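Local atomic coordinates of leucyl aminopeptidase (Trypanosoma brucei brucei, PDB entry 5NTD), a protein that probably removes N-terminal amino acids, leucine among them, from peptides as a hexameric metallo-aminopeptidase of the M17 family, and binds the inhibitor bestatin. Residues H311-G314 and G315-V319; M464-R467 and D468-G471; F478-T481 and H482-P485. All blocks are in the same frame, centred on the assembly; numbering follows the deposited sequence.

Contact 1: H311-G314 and G315-V319. With MN (manganese (II) ion), chain B; BES (2-(3-amino-2-hydroxy-4-phenyl-butyrylamino)-4-methyl-pentanoic acid), chain C.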
loop_
_atom_site.group_PDB
_atom_site.type_symbol
_atom_site.label_atom_id
_atom_site.label_comp_id
_atom_site.label_asym_id
_atom_site.label_seq_id
_atom_site.Cartn_x
_atom_site.Cartn_y
_atom_site.Cartn_z
ATOM N N HIS G 311 -5.085 -12.573 -21.788
ATOM C CA HIS G 311 -4.052 -12.370 -22.801
ATOM C C HIS G 311 -2.775 -13.189 -22.566
ATOM O O HIS G 311 -1.877 -13.187 -23.420
ATOM C CB HIS G 311 -3.647 -10.913 -22.937
ATOM C CG HIS G 311 -4.755 -10.001 -23.344
ATOM N ND1 HIS G 311 -4.699 -8.651 -23.130
ATOM C CD2 HIS G 311 -5.948 -10.225 -23.949
ATOM C CE1 HIS G 311 -5.810 -8.078 -23.564
ATOM N NE2 HIS G 311 -6.587 -9.013 -24.060
ATOM N N ASP G 312 -2.720 -13.925 -21.460
ATOM C CA ASP G 312 -1.468 -14.573 -21.031
ATOM C C ASP G 312 -1.150 -15.833 -21.841
ATOM O O ASP G 312 -0.140 -16.507 -21.613
ATOM C CB ASP G 312 -1.462 -14.882 -19.520
ATOM C CG ASP G 312 -0.109 -14.740 -18.907
ATOM O OD1 ASP G 312 0.713 -13.944 -19.446
ATOM O OD2 ASP G 312 0.233 -15.365 -17.835
ATOM N N MET G 313 -2.034 -16.147 -22.770
ATOM C CA MET G 313 -1.784 -17.218 -23.770
ATOM C C MET G 313 -1.368 -16.637 -25.140
ATOM O O MET G 313 -1.313 -17.328 -26.140
ATOM C CB MET G 313 -2.935 -18.222 -23.868
ATOM C CG MET G 313 -4.331 -17.651 -23.835
ATOM S SD MET G 313 -4.564 -16.336 -25.017
ATOM C CE MET G 313 -4.512 -17.306 -26.533
ATOM N N GLY G 314 -1.059 -15.349 -25.154
ATOM C CA GLY G 314 -0.716 -14.638 -26.391
ATOM C C GLY G 314 0.497 -15.182 -27.119
ATOM O O GLY G 314 0.566 -15.151 -28.329
ATOM N N GLY G 315 1.445 -15.696 -26.366
ATOM C CA GLY G 315 2.644 -16.346 -26.941
ATOM C C GLY G 315 2.303 -17.679 -27.584
ATOM O O GLY G 315 2.822 -18.027 -28.640
ATOM N N ALA G 316 1.433 -18.429 -26.941
ATOM C CA ALA G 316 0.967 -19.722 -27.507
ATOM C C ALA G 316 0.159 -19.500 -28.793
ATOM O O ALA G 316 0.297 -20.221 -29.760
ATOM C CB ALA G 316 0.149 -20.506 -26.504
ATOM N N ALA G 317 -0.690 -18.505 -28.762
ATOM C CA ALA G 317 -1.470 -18.151 -29.928
ATOM C C ALA G 317 -0.557 -17.716 -31.067
ATOM O O ALA G 317 -0.784 -18.077 -32.222
ATOM C CB ALA G 317 -2.473 -17.047 -29.627
ATOM N N ALA G 318 0.460 -16.944 -30.735
ATOM C CA ALA G 318 1.383 -16.445 -31.733
ATOM C C ALA G 318 2.113 -17.599 -32.466
ATOM O O ALA G 318 2.133 -17.657 -33.679
ATOM C CB ALA G 318 2.399 -15.507 -31.120
ATOM N N VAL G 319 2.710 -18.499 -31.698
ATOM C CA VAL G 319 3.420 -19.631 -32.286
ATOM C C VAL G 319 2.456 -20.586 -32.998
ATOM O O VAL G 319 2.765 -21.125 -34.054
ATOM C CB VAL G 319 4.294 -20.409 -31.294
ATOM C CG1 VAL G 319 5.375 -19.495 -30.739
ATOM C CG2 VAL G 319 3.500 -21.054 -30.177
HETATM MN MN MN B . 1.728 -15.011 -16.655
HETATM N N2 BES C . 1.791 -13.078 -17.248
HETATM C C1 BES C . 2.534 -12.186 -16.360
HETATM C C6 BES C . 3.305 -11.073 -17.110
HETATM C C7 BES C . 2.537 -9.846 -17.520
HETATM C C8 BES C . 1.812 -9.822 -18.703
HETATM C C12 BES C . 2.584 -8.691 -16.750
HETATM C C9 BES C . 1.111 -8.682 -19.087
HETATM C C11 BES C . 1.875 -7.542 -17.132
HETATM C C10 BES C . 1.131 -7.536 -18.296
HETATM C C2 BES C . 3.481 -13.086 -15.536
HETATM O O2 BES C . 2.980 -14.440 -15.315
HETATM C C3 BES C . 3.656 -12.452 -14.187
HETATM O O3 BES C . 2.794 -12.804 -13.347
HETATM N N1 BES C . 4.734 -11.657 -14.093
HETATM C C4 BES C . 5.139 -10.937 -12.923
HETATM C C13 BES C . 6.117 -11.740 -12.073
HETATM C C14 BES C . 6.300 -11.223 -10.646
HETATM C C15 BES C . 5.041 -10.863 -9.868
HETATM C C16 BES C . 7.018 -12.265 -9.824
HETATM C C5 BES C . 5.825 -9.665 -13.291
HETATM O O1 BES C . 5.566 -8.667 -12.619
HETATM O O4 BES C . 6.626 -9.644 -14.229
HETATM O O HOH W 1 1.930 -15.913 -23.579
#
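Met313 O takes a hydrogen bond from Ala317 N at 2.9 Å. It is nearly straight, at 166° about the hydrogen, and starts the backbone bonding of helix 314-328. Next in line, Ala318 N bonds to Gly314 O. At the helix start, Gly314 N bonds to His311 O, which joins the preceding turn to the first helical residue. A water spans the same corner, donating a hydrogen bond to Asp312 O and accepting one from Gly315 N at 2.8 Å.

The apolar part is small. Met313 is the N-cap residue, and its chain folds back at chi2 and chi3 (51° and 70°). This lays CE against Ala317 CB at 3.7 Å, one turn on. Helix 196-214 packs against both side chains.

The metal is bound by the residue before the N-cap. Asp312 OD2 binds manganese at 1.9 Å. Bestatin meets the same ion through its N2 and O2 atoms, and Lys289, Asp294 and Glu373 complete the site. Asp312 OD1 lies 2.6 Å from bestatin N2; its hydrogen bond goes to Thr401. The carboxylate binds the metal and lies close against the inhibitor's amino group. A metal-binding aspartate just before a buried helix start belongs to the two-manganese active site of this M17 catalytic domain.

Contact 2: M464-R467 and D468-G471; sequences MERR and DNAG. With BES (2-(3-amino-2-hydroxy-4-phenyl-butyrylamino)-4-methyl-pentanoic acid), chain C.
This loop belongs to the bestatin pocket on one side and to a subunit interface on the other. Arg466 and Asn469 meet across it. Arg466 NH2 is 3.4 Å from Asn469 ND2, but both are donors and no bond joins them. The guanidinium and amide planes stand 82° apart. Glu452 probably holds the two groups together: its OE2 takes a salt bridge from Arg466 NE and a hydrogen bond from Asn469 ND2. Asn469 CG lies anti to the backbone N (chi1 -165°), which carries the amide toward Arg466 and Glu452. Asn469 CB packs on Arg466 O at 3.8 Å.

Asp468 folds back beside Arg466. Its OD1 comes within 3.7 Å of Arg466 CB, so it meets the aliphatic root of that side chain. The charged atoms stay apart, with Arg466 NE 5.3 Å from Asp468 OD1. The aspartate finds its salt bridge in Arg412 of the second subunit. Asn469 OD1 accepts a hydrogen bond from the backbone N of that same Arg412.

Arg467 leaves the loop toward the inhibitor. Its chain bends at chi2 and chi3, and NH1 lies 3.5 Å from bestatin C14. Bestatin C16 sits over one face of the guanidinium, so the arginine meets the leucine-like end of the ligand by van der Waals contact. Met464 SD lies 4.1 Å from Gly471 CA, at the start of helix 471-480.

The arrangement is that of a pocket-lining loop at a subunit interface in the M17 hexamer, with one arginine at the ligand and its neighbours facing the second subunit.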
loop_
_atom_site.group_PDB
_atom_site.type_symbol
_atom_site.label_atom_id
_atom_site.label_comp_id
_atom_site.label_asym_id
_atom_site.label_seq_id
_atom_site.Cartn_x
_atom_site.Cartn_y
_atom_site.Cartn_z
ATOM N N MET G 464 14.270 -13.802 -9.297
ATOM C CA MET G 464 15.503 -13.044 -8.962
ATOM C C MET G 464 15.472 -12.529 -7.520
ATOM O O MET G 464 14.472 -12.038 -7.070
ATOM C CB MET G 464 15.683 -11.845 -9.872
ATOM C CG MET G 464 15.639 -12.164 -11.354
ATOM S SD MET G 464 14.523 -10.970 -12.144
ATOM C CE MET G 464 13.019 -11.950 -11.850
ATOM N N GLU G 465 16.590 -12.672 -6.841
ATOM C CA GLU G 465 16.812 -12.055 -5.528
ATOM C C GLU G 465 16.644 -10.533 -5.618
ATOM O O GLU G 465 15.958 -9.939 -4.817
ATOM C CB GLU G 465 18.209 -12.408 -4.984
ATOM C CG GLU G 465 18.613 -11.811 -3.628
ATOM C CD GLU G 465 17.605 -12.070 -2.505
ATOM O OE1 GLU G 465 16.862 -13.071 -2.549
ATOM O OE2 GLU G 465 17.531 -11.252 -1.562
ATOM N N ARG G 466 17.211 -9.947 -6.654
ATOM C CA ARG G 466 17.065 -8.505 -6.942
ATOM C C ARG G 466 16.295 -8.295 -8.260
ATOM O O ARG G 466 16.762 -8.652 -9.327
ATOM C CB ARG G 466 18.425 -7.814 -7.031
ATOM C CG ARG G 466 19.309 -8.077 -5.827
ATOM C CD ARG G 466 20.680 -7.454 -5.947
ATOM N NE ARG G 466 21.454 -8.003 -7.059
ATOM C CZ ARG G 466 22.705 -7.662 -7.368
ATOM N NH1 ARG G 466 23.377 -6.763 -6.654
ATOM N NH2 ARG G 466 23.304 -8.219 -8.410
ATOM N N ARG G 467 15.129 -7.676 -8.164
ATOM C CA ARG G 467 14.220 -7.524 -9.316
ATOM C C ARG G 467 14.574 -6.326 -10.209
ATOM O O ARG G 467 14.076 -6.180 -11.324
ATOM C CB ARG G 467 12.774 -7.451 -8.845
ATOM C CG ARG G 467 12.346 -8.696 -8.037
ATOM C CD ARG G 467 10.979 -9.314 -8.367
ATOM N NE ARG G 467 9.833 -9.078 -7.460
ATOM C CZ ARG G 467 8.563 -8.895 -7.828
ATOM N NH1 ARG G 467 8.208 -8.788 -9.111
ATOM N NH2 ARG G 467 7.635 -8.746 -6.879
ATOM N N ASP G 468 15.489 -5.510 -9.724
ATOM C CA ASP G 468 16.014 -4.375 -10.505
ATOM C C ASP G 468 17.374 -4.649 -11.211
ATOM O O ASP G 468 18.258 -3.787 -11.276
ATOM C CB ASP G 468 16.137 -3.151 -9.604
ATOM C CG ASP G 468 16.990 -3.405 -8.358
ATOM O OD1 ASP G 468 17.752 -4.398 -8.268
ATOM O OD2 ASP G 468 16.858 -2.588 -7.440
ATOM N N ASN G 469 17.532 -5.862 -11.696
ATOM C CA ASN G 469 18.767 -6.306 -12.348
ATOM C C ASN G 469 18.523 -7.041 -13.679
ATOM O O ASN G 469 18.816 -8.228 -13.814
ATOM C CB ASN G 469 19.588 -7.185 -11.412
ATOM C CG ASN G 469 21.007 -7.377 -11.893
ATOM O OD1 ASN G 469 21.517 -6.623 -12.712
ATOM N ND2 ASN G 469 21.649 -8.429 -11.394
ATOM N N ALA G 470 17.939 -6.298 -14.615
ATOM C CA ALA G 470 17.611 -6.789 -15.984
ATOM C C ALA G 470 16.551 -7.918 -15.913
ATOM O O ALA G 470 16.830 -9.078 -16.150
ATOM C CB ALA G 470 18.846 -7.251 -16.709
ATOM N N GLY G 471 15.337 -7.522 -15.586
ATOM C CA GLY G 471 14.250 -8.464 -15.345
ATOM C C GLY G 471 13.768 -9.234 -16.568
ATOM O O GLY G 471 13.372 -10.372 -16.468
HETATM N N2 BES C . 1.791 -13.078 -17.248
HETATM C C1 BES C . 2.534 -12.186 -16.360
HETATM C C6 BES C . 3.305 -11.073 -17.110
HETATM C C7 BES C . 2.537 -9.846 -17.520
HETATM C C8 BES C . 1.812 -9.822 -18.703
HETATM C C12 BES C . 2.584 -8.691 -16.750
HETATM C C9 BES C . 1.111 -8.682 -19.087
HETATM C C11 BES C . 1.875 -7.542 -17.132
HETATM C C10 BES C . 1.131 -7.536 -18.296
HETATM C C2 BES C . 3.481 -13.086 -15.536
HETATM O O2 BES C . 2.980 -14.440 -15.315
HETATM C C3 BES C . 3.656 -12.452 -14.187
HETATM O O3 BES C . 2.794 -12.804 -13.347
HETATM N N1 BES C . 4.734 -11.657 -14.093
HETATM C C4 BES C . 5.139 -10.937 -12.923
HETATM C C13 BES C . 6.117 -11.740 -12.073
HETATM C C14 BES C . 6.300 -11.223 -10.646
HETATM C C15 BES C . 5.041 -10.863 -9.868
HETATM C C16 BES C . 7.018 -12.265 -9.824
HETATM C C5 BES C . 5.825 -9.665 -13.291
HETATM O O1 BES C . 5.566 -8.667 -12.619
HETATM O O4 BES C . 6.626 -9.644 -14.229
#

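Contact 3: F478-T481 and H482-P485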
loop_
_atom_site.group_PDB
_atom_site.type_symbol
_atom_site.label_atom_id
_atom_site.label_comp_id
_atom_site.label_asym_id
_atom_site.label_seq_id
_atom_site.Cartn_x
_atom_site.Cartn_y
_atom_site.Cartn_z
ATOM N N PHE G 478 16.410 -17.891 -17.127
ATOM C CA PHE G 478 15.803 -19.019 -16.412
ATOM C C PHE G 478 15.437 -20.129 -17.406
ATOM O O PHE G 478 15.713 -21.308 -17.204
ATOM C CB PHE G 478 14.552 -18.607 -15.635
ATOM C CG PHE G 478 13.867 -19.755 -14.964
ATOM C CD1 PHE G 478 12.993 -20.569 -15.664
ATOM C CD2 PHE G 478 14.118 -20.049 -13.629
ATOM C CE1 PHE G 478 12.373 -21.647 -15.045
ATOM C CE2 PHE G 478 13.502 -21.130 -13.003
ATOM C CZ PHE G 478 12.629 -21.924 -13.703
ATOM N N ILE G 479 14.775 -19.708 -18.455
ATOM C CA ILE G 479 14.292 -20.631 -19.502
ATOM C C ILE G 479 15.479 -21.398 -20.121
ATOM O O ILE G 479 15.405 -22.594 -20.293
ATOM C CB ILE G 479 13.535 -19.885 -20.599
ATOM C CG1 ILE G 479 12.270 -19.257 -20.028
ATOM C CG2 ILE G 479 13.180 -20.847 -21.720
ATOM C CD1 ILE G 479 11.669 -18.178 -20.917
ATOM N N THR G 480 16.586 -20.698 -20.352
ATOM C CA THR G 480 17.773 -21.305 -20.980
ATOM C C THR G 480 18.389 -22.427 -20.140
ATOM O O THR G 480 18.925 -23.374 -20.688
ATOM C CB THR G 480 18.884 -20.306 -21.355
ATOM O OG1 THR G 480 19.462 -19.728 -20.190
ATOM C CG2 THR G 480 18.317 -19.223 -22.227
ATOM N N THR G 481 18.266 -22.332 -18.820
ATOM C CA THR G 481 18.836 -23.356 -17.932
ATOM C C THR G 481 18.172 -24.722 -18.149
ATOM O O THR G 481 18.710 -25.734 -17.731
ATOM C CB THR G 481 18.732 -23.013 -16.437
ATOM O OG1 THR G 481 17.357 -23.054 -16.013
ATOM C CG2 THR G 481 19.355 -21.645 -16.141
ATOM N N HIS G 482 17.017 -24.720 -18.786
ATOM C CA HIS G 482 16.278 -25.971 -19.061
ATOM C C HIS G 482 16.356 -26.474 -20.514
ATOM O O HIS G 482 15.683 -27.409 -20.906
ATOM C CB HIS G 482 14.855 -25.807 -18.617
ATOM C CG HIS G 482 14.773 -25.437 -17.182
ATOM N ND1 HIS G 482 15.118 -26.313 -16.166
ATOM C CD2 HIS G 482 14.504 -24.253 -16.589
ATOM C CE1 HIS G 482 15.011 -25.695 -15.009
ATOM N NE2 HIS G 482 14.632 -24.447 -15.235
ATOM N N LEU G 483 17.209 -25.839 -21.300
ATOM C CA LEU G 483 17.537 -26.336 -22.649
ATOM C C LEU G 483 18.320 -27.626 -22.494
ATOM O O LEU G 483 19.150 -27.753 -21.594
ATOM C CB LEU G 483 18.386 -25.337 -23.435
ATOM C CG LEU G 483 17.636 -24.061 -23.855
ATOM C CD1 LEU G 483 18.582 -22.976 -24.275
ATOM C CD2 LEU G 483 16.636 -24.376 -24.962
ATOM N N SER G 484 18.021 -28.594 -23.342
ATOM C CA SER G 484 18.792 -29.865 -23.343
ATOM C C SER G 484 20.249 -29.617 -23.694
ATOM O O SER G 484 20.531 -28.766 -24.522
ATOM C CB SER G 484 18.215 -30.844 -24.351
ATOM O OG SER G 484 18.978 -32.052 -24.388
ATOM N N PRO G 485 21.179 -30.350 -23.060
ATOM C CA PRO G 485 22.580 -30.339 -23.499
ATOM C C PRO G 485 22.792 -30.802 -24.961
ATOM O O PRO G 485 23.741 -30.398 -25.600
ATOM C CB PRO G 485 23.245 -31.335 -22.557
ATOM C CG PRO G 485 22.355 -31.424 -21.377
ATOM C CD PRO G 485 20.976 -31.198 -21.879
HETATM O O HOH W 2 19.060 -28.411 -18.788
#
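Phe478 and His482 bring their rings together at an oblique angle. The planes are 54° apart and the centroids 5.0 Å apart. His482 NE2 comes over one face of the phenyl ring, 3.6 Å from Phe478 CZ. With chi1 at 177° the Phe478 side chain extends from the main-chain N, which sets the phenyl ring beside the imidazole.

Thr481 lies alongside His482, and the two side chains point the same way. Its hydroxyl oxygen OG1 sits 3.0 Å above the imidazole plane, offset toward the rim. That hydroxyl donates to Phe478 O at 2.7 Å, in the carbonyl plane, which fixes its rotation. On the ring itself, ND1 is hydrogen-bonded to Ser361. Met460 of strand 460-461 packs against Phe478, Thr481 and His482.

Leu483 turns back over Thr480, with CD1 4.0 Å from Thr480 CB. Val382 of helix 374-387 and His491 of strand 490-495 also touch this leucine.

In the backbone, Leu483 N bonds to Thr480 O at 3.1 Å and closes the turn; one residue earlier His482 N bonds to Ile479 O. A water donates to Thr481 O and to Leu483 O, bridging the bend. The arrangement is that of a type I beta turn, from Thr480 to Leu483, where the chain leaves helix 471-480 and heads for strand 490-495.

In the fold
All three contacts lie in the catalytic domain, and none touches another. Contacts 1 and 2 both reach bestatin, although their centres are 25 Å apart. Contact 1 meets the metal-binding amino and hydroxyl end of the inhibitor, and contact 2 meets its leucine-like side chain. The side chain of Arg467 stays about 9 Å from a manganese ion. Contacts 2 and 3 sit at the two ends of helix 471-480, with nearest atoms about 8 Å apart. Contact 3 does not line the pocket: the side chain of Ile479 is about 11 Å from both bestatin and a manganese ion. Contacts 1 and 3 are about 11 Å apart at their nearest atoms.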